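Local atomic coordinates of uncharacterized bacterial lipoprotein (Bacteroides thetaiotaomicron VPI-5482, PDB entry 3GF6), a protein that is of unknown function, an all-beta bacterial lipoprotein whose sequence family is grouped with the C1q and TNF-like domains. Residues V13-G25 with F174-S186. Numbering follows the deposited sequence. Where two conformers were deposited one is given.
Sequences VDIERGGPALEVG and FDITYDRSDLSFS. With EDO (1,2-ethanediol), chain G.
Arg180 folds over the Arg17-Gly19 backbone and donates to the carbonyl oxygens of Gly18 and Gly19. Its chain is bent at both middle torsions, which turns the guanidinium edge toward the two: NH2 donates to Gly18 O at 2.8 Å, nearly in the guanidinium plane, and NE to Gly19 O at 3.0 Å. Arg17 O lies instead over one face of the group, offset toward its rim. At the far end NH1 meets Glu16 OE1 in a long, weak salt bridge of 3.4 Å, the carboxylate and guanidinium planes 51° apart; a water links NH1 to Glu16 O, while Lys157 is the stronger partner of Glu16, through OE2. Gly19 O is gripped twice, by Arg180 NE and by Ser181 N from opposite faces of its carbonyl plane. An alanine in place of Arg180 is likely to cost Gly18 O its guanidinium donor, leave Gly19 O with the Ser181 N bond alone of the two, and remove the weak salt bridge to Glu16.

With CG anti to the backbone N (chi1 176°), the buried ring of Tyr178 extends toward Arg17, and its hydroxyl donates to Arg17 O at 2.6 Å, the acceptor lying near the ring plane at its edge. Ser181 OG donates at 2.6 Å to an in-plane lone pair of Pro20 O. Gly19 has no room for a side chain, because a beta carbon would collide with Ser181 OG and Asp182 OD2. Farther along, Ala21 CB rests against the carboxylate of Asp179, which also pairs with Lys115.

Gly19 and Ser181 form a single antiparallel hydrogen-bonded bridge, through which the loop leaving strand 14-16 of one sheet crosses the end of strand 171-183 of the other, just before the G1 beta bulge that Asp182 and Leu183 form opposite Tyr112, in this all-beta fold of two antiparallel sheets.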
loop_
_atom_site.group_PDB
_atom_site.type_symbol
_atom_site.label_atom_id
_atom_site.label_comp_id
_atom_site.label_asym_id
_atom_site.label_seq_id
_atom_site.Cartn_x
_atom_site.Cartn_y
_atom_site.Cartn_z
ATOM N N VAL A 13 3.915 -9.311 -10.185
ATOM C CA VAL A 13 4.236 -10.184 -9.090
ATOM C C VAL A 13 2.958 -10.443 -8.296
ATOM O O VAL A 13 2.151 -9.543 -8.085
ATOM C CB VAL A 13 5.305 -9.576 -8.178
ATOM C CG1 VAL A 13 5.408 -10.352 -6.892
ATOM C CG2 VAL A 13 6.621 -9.539 -8.890
ATOM N N ASP A 14 2.789 -11.683 -7.877
ATOM C CA ASP A 14 1.663 -12.071 -7.039
ATOM C C ASP A 14 2.142 -13.042 -5.956
ATOM O O ASP A 14 2.245 -14.268 -6.194
ATOM C CB ASP A 14 0.581 -12.725 -7.893
ATOM C CG ASP A 14 -0.703 -12.915 -7.149
ATOM O OD1 ASP A 14 -0.730 -12.747 -5.913
ATOM O OD2 ASP A 14 -1.710 -13.253 -7.810
ATOM N N ILE A 15 2.457 -12.473 -4.798
ATOM C CA ILE A 15 2.911 -13.188 -3.602
ATOM C C ILE A 15 1.822 -13.146 -2.535
ATOM O O ILE A 15 1.339 -12.046 -2.181
ATOM C CB ILE A 15 4.175 -12.486 -3.007
ATOM C CG1 ILE A 15 5.378 -12.662 -3.941
ATOM C CG2 ILE A 15 4.517 -13.000 -1.604
ATOM C CD1 ILE A 15 6.417 -11.555 -3.806
ATOM N N GLU A 16 1.434 -14.303 -2.012
ATOM C CA GLU A 16 0.521 -14.364 -0.859
ATOM C C GLU A 16 1.024 -15.411 0.104
ATOM O O GLU A 16 1.213 -16.556 -0.300
ATOM C CB GLU A 16 -0.905 -14.730 -1.286
ATOM C CG GLU A 16 -1.765 -13.570 -1.713
ATOM C CD GLU A 16 -3.241 -13.948 -1.884
ATOM O OE1 GLU A 16 -3.842 -14.582 -0.967
ATOM O OE2 GLU A 16 -3.784 -13.621 -2.959
ATOM N N ARG A 17 1.275 -15.006 1.339
ATOM C CA ARG A 17 1.736 -15.905 2.370
ATOM C C ARG A 17 0.736 -15.899 3.514
ATOM O O ARG A 17 -0.122 -14.997 3.624
ATOM C CB ARG A 17 3.091 -15.483 2.920
ATOM C CG ARG A 17 4.179 -15.262 1.842
ATOM C CD ARG A 17 5.525 -15.175 2.516
ATOM N NE ARG A 17 6.462 -14.337 1.773
ATOM C CZ ARG A 17 7.124 -14.710 0.690
ATOM N NH1 ARG A 17 6.955 -15.908 0.160
ATOM N NH2 ARG A 17 7.956 -13.867 0.134
ATOM N N GLY A 18 0.892 -16.891 4.384
ATOM C CA GLY A 18 0.123 -16.963 5.639
ATOM C C GLY A 18 -0.651 -18.260 5.705
ATOM O O GLY A 18 -0.747 -18.987 4.715
ATOM N N GLY A 19 -1.235 -18.538 6.866
ATOM C CA GLY A 19 -2.222 -19.610 6.976
ATOM C C GLY A 19 -3.489 -19.249 6.201
ATOM O O GLY A 19 -3.644 -18.127 5.716
ATOM N N PRO A 20 -4.419 -20.192 6.095
ATOM C CA PRO A 20 -5.625 -19.956 5.308
ATOM C C PRO A 20 -6.572 -18.921 5.948
ATOM O O PRO A 20 -6.413 -18.560 7.125
ATOM C CB PRO A 20 -6.281 -21.345 5.256
ATOM C CG PRO A 20 -5.780 -22.053 6.469
ATOM C CD PRO A 20 -4.413 -21.510 6.750
ATOM N N ALA A 21 -7.549 -18.464 5.172
ATOM C CA ALA A 21 -8.539 -17.506 5.640
ATOM C C ALA A 21 -9.069 -17.933 6.988
ATOM O O ALA A 21 -9.460 -19.092 7.154
ATOM C CB ALA A 21 -9.705 -17.377 4.631
ATOM N N LEU A 22 -9.085 -16.995 7.939
ATOM C CA LEU A 22 -9.601 -17.244 9.293
ATOM C C LEU A 22 -11.108 -17.298 9.321
ATOM O O LEU A 22 -11.760 -16.343 8.929
ATOM C CB LEU A 22 -9.171 -16.145 10.261
ATOM C CG LEU A 22 -9.690 -16.228 11.699
ATOM C CD1 LEU A 22 -9.077 -17.490 12.445
ATOM C CD2 LEU A 22 -9.397 -14.930 12.440
ATOM N N GLU A 23 -11.653 -18.398 9.831
ATOM C CA GLU A 23 -13.093 -18.478 10.097
ATOM C C GLU A 23 -13.289 -17.967 11.489
ATOM O O GLU A 23 -13.064 -18.683 12.491
ATOM C CB GLU A 23 -13.630 -19.912 9.974
ATOM C CG GLU A 23 -13.510 -20.499 8.596
ATOM C CD GLU A 23 -14.204 -19.679 7.499
ATOM O OE1 GLU A 23 -15.182 -18.939 7.780
ATOM O OE2 GLU A 23 -13.752 -19.792 6.338
ATOM N N VAL A 24 -13.690 -16.703 11.543
ATOM C CA VAL A 24 -13.681 -15.938 12.752
ATOM C C VAL A 24 -14.624 -16.566 13.751
ATOM O O VAL A 24 -15.814 -16.757 13.478
ATOM C CB VAL A 24 -14.071 -14.463 12.450
ATOM C CG1 VAL A 24 -14.279 -13.700 13.723
ATOM C CG2 VAL A 24 -12.981 -13.785 11.612
ATOM N N GLY A 25 -14.080 -16.944 14.900
ATOM C CA GLY A 25 -14.877 -17.513 15.958
ATOM C C GLY A 25 -14.935 -16.650 17.195
ATOM O O GLY A 25 -14.298 -15.588 17.298
ATOM N N PHE A 174 -7.772 -1.230 -9.940
ATOM C CA PHE A 174 -7.509 -2.440 -9.149
ATOM C C PHE A 174 -8.649 -2.805 -8.217
ATOM O O PHE A 174 -9.425 -1.953 -7.798
ATOM C CB PHE A 174 -6.207 -2.274 -8.316
ATOM C CG PHE A 174 -6.127 -0.964 -7.572
ATOM C CD1 PHE A 174 -6.688 -0.834 -6.323
ATOM C CD2 PHE A 174 -5.514 0.144 -8.153
ATOM C CE1 PHE A 174 -6.674 0.386 -5.650
ATOM C CE2 PHE A 174 -5.445 1.371 -7.472
ATOM C CZ PHE A 174 -6.034 1.491 -6.223
ATOM N N ASP A 175 -8.736 -4.093 -7.877
ATOM C CA ASP A 175 -9.713 -4.581 -6.924
ATOM C C ASP A 175 -9.178 -5.912 -6.413
ATOM O O ASP A 175 -9.401 -6.957 -7.024
ATOM C CB ASP A 175 -11.086 -4.742 -7.586
ATOM C CG ASP A 175 -12.201 -5.087 -6.581
ATOM O OD1 ASP A 175 -11.896 -5.244 -5.376
ATOM O OD2 ASP A 175 -13.395 -5.192 -7.001
ATOM N N ILE A 176 -8.395 -5.844 -5.340
ATOM C CA ILE A 176 -7.679 -7.001 -4.799
ATOM C C ILE A 176 -8.191 -7.282 -3.398
ATOM O O ILE A 176 -8.672 -6.388 -2.664
ATOM C CB ILE A 176 -6.112 -6.830 -4.802
ATOM C CG1 ILE A 176 -5.705 -5.635 -3.923
ATOM C CG2 ILE A 176 -5.634 -6.719 -6.245
ATOM C CD1 ILE A 176 -4.237 -5.557 -3.527
ATOM N N THR A 177 -8.104 -8.535 -3.025
ATOM C CA THR A 177 -8.438 -8.931 -1.656
ATOM C C THR A 177 -7.339 -9.821 -1.067
ATOM O O THR A 177 -6.571 -10.465 -1.794
ATOM C CB THR A 177 -9.762 -9.690 -1.594
ATOM O OG1 THR A 177 -9.678 -10.880 -2.394
ATOM C CG2 THR A 177 -10.888 -8.814 -2.040
ATOM N N TYR A 178 -7.266 -9.834 0.257
ATOM C CA TYR A 178 -6.335 -10.689 0.994
ATOM C C TYR A 178 -7.035 -11.163 2.257
ATOM O O TYR A 178 -7.723 -10.383 2.927
ATOM C CB TYR A 178 -5.028 -9.937 1.271
ATOM C CG TYR A 178 -4.000 -10.691 2.108
ATOM C CD1 TYR A 178 -3.056 -11.545 1.518
ATOM C CD2 TYR A 178 -3.973 -10.581 3.495
ATOM C CE1 TYR A 178 -2.105 -12.201 2.277
ATOM C CE2 TYR A 178 -3.012 -11.272 4.280
ATOM C CZ TYR A 178 -2.096 -12.094 3.671
ATOM O OH TYR A 178 -1.164 -12.759 4.461
ATOM N N ASP A 179 -6.901 -12.447 2.538
ATOM C CA ASP A 179 -7.579 -13.091 3.651
ATOM C C ASP A 179 -6.768 -14.286 4.150
ATOM O O ASP A 179 -6.925 -15.417 3.690
ATOM C CB ASP A 179 -8.975 -13.478 3.165
ATOM C CG ASP A 179 -9.900 -13.982 4.259
ATOM O OD1 ASP A 179 -9.546 -14.083 5.454
ATOM O OD2 ASP A 179 -11.043 -14.319 3.868
ATOM N N ARG A 180 -5.859 -14.030 5.084
ATOM C CA ARG A 180 -4.948 -15.073 5.536
ATOM C C ARG A 180 -4.703 -14.900 7.024
ATOM O O ARG A 180 -5.147 -13.912 7.631
ATOM C CB ARG A 180 -3.640 -15.074 4.734
ATOM C CG ARG A 180 -3.800 -15.197 3.225
ATOM C CD ARG A 180 -4.197 -16.643 2.785
ATOM N NE ARG A 180 -3.019 -17.502 2.800
ATOM C CZ ARG A 180 -2.233 -17.785 1.753
ATOM N NH1 ARG A 180 -2.482 -17.363 0.511
ATOM N NH2 ARG A 180 -1.188 -18.548 1.955
ATOM N N SER A 181 -4.056 -15.901 7.612
ATOM C CA SER A 181 -3.942 -16.021 9.040
ATOM C C SER A 181 -2.521 -16.406 9.486
ATOM O O SER A 181 -1.629 -16.510 8.664
ATOM C CB SER A 181 -4.948 -17.097 9.494
ATOM O OG SER A 181 -4.574 -18.375 9.002
ATOM N N ASP A 182 -2.366 -16.641 10.789
ATOM C CA ASP A 182 -1.131 -17.129 11.403
ATOM C C ASP A 182 0.065 -16.200 11.134
ATOM O O ASP A 182 1.198 -16.671 10.930
ATOM C CB ASP A 182 -0.767 -18.544 10.911
ATOM C CG ASP A 182 -1.868 -19.559 11.141
ATOM O OD1 ASP A 182 -2.669 -19.411 12.127
ATOM O OD2 ASP A 182 -1.903 -20.535 10.337
ATOM N N LEU A 183 -0.185 -14.892 11.141
ATOM C CA LEU A 183 0.871 -13.939 10.882
ATOM C C LEU A 183 1.485 -13.424 12.189
ATOM O O LEU A 183 0.768 -13.236 13.174
ATOM C CB LEU A 183 0.334 -12.784 10.074
ATOM C CG LEU A 183 -0.383 -13.124 8.766
ATOM C CD1 LEU A 183 -0.955 -11.817 8.162
ATOM C CD2 LEU A 183 0.585 -13.864 7.803
ATOM N N SER A 184 2.806 -13.218 12.162
ATOM C CA SER A 184 3.566 -12.649 13.284
ATOM C C SER A 184 4.224 -11.350 12.826
ATOM O O SER A 184 4.803 -11.270 11.742
ATOM C CB SER A 184 4.652 -13.612 13.786
ATOM O OG SER A 184 4.097 -14.806 14.318
ATOM N N PHE A 185 4.124 -10.314 13.643
ATOM C CA PHE A 185 4.843 -9.077 13.378
ATOM C C PHE A 185 4.982 -8.176 14.579
ATOM O O PHE A 185 4.118 -8.192 15.473
ATOM C CB PHE A 185 4.182 -8.277 12.257
ATOM C CG PHE A 185 2.720 -7.936 12.518
ATOM C CD1 PHE A 185 2.362 -6.824 13.300
ATOM C CD2 PHE A 185 1.710 -8.699 11.942
ATOM C CE1 PHE A 185 1.041 -6.524 13.518
ATOM C CE2 PHE A 185 0.388 -8.389 12.168
ATOM C CZ PHE A 185 0.052 -7.296 12.944
ATOM N N SER A 186 6.014 -7.323 14.533
ATOM C CA SER A 186 6.147 -6.187 15.435
ATOM C C SER A 186 5.298 -5.049 14.942
ATOM O O SER A 186 4.540 -4.451 15.688
ATOM C CB SER A 186 7.619 -5.755 15.588
ATOM O OG SER A 186 7.727 -4.480 16.198
HETATM C C1 EDO G . -10.876 -10.332 2.183
HETATM O O1 EDO G . -11.552 -9.373 1.362
HETATM C C2 EDO G . -11.577 -11.676 1.972
HETATM O O2 EDO G . -12.358 -12.001 3.122
HETATM O O HOH W 1 -6.162 -14.172 0.260
HETATM O O HOH W 2 -0.784 -18.395 -1.514
HETATM O O HOH W 3 -8.101 -14.224 7.501
#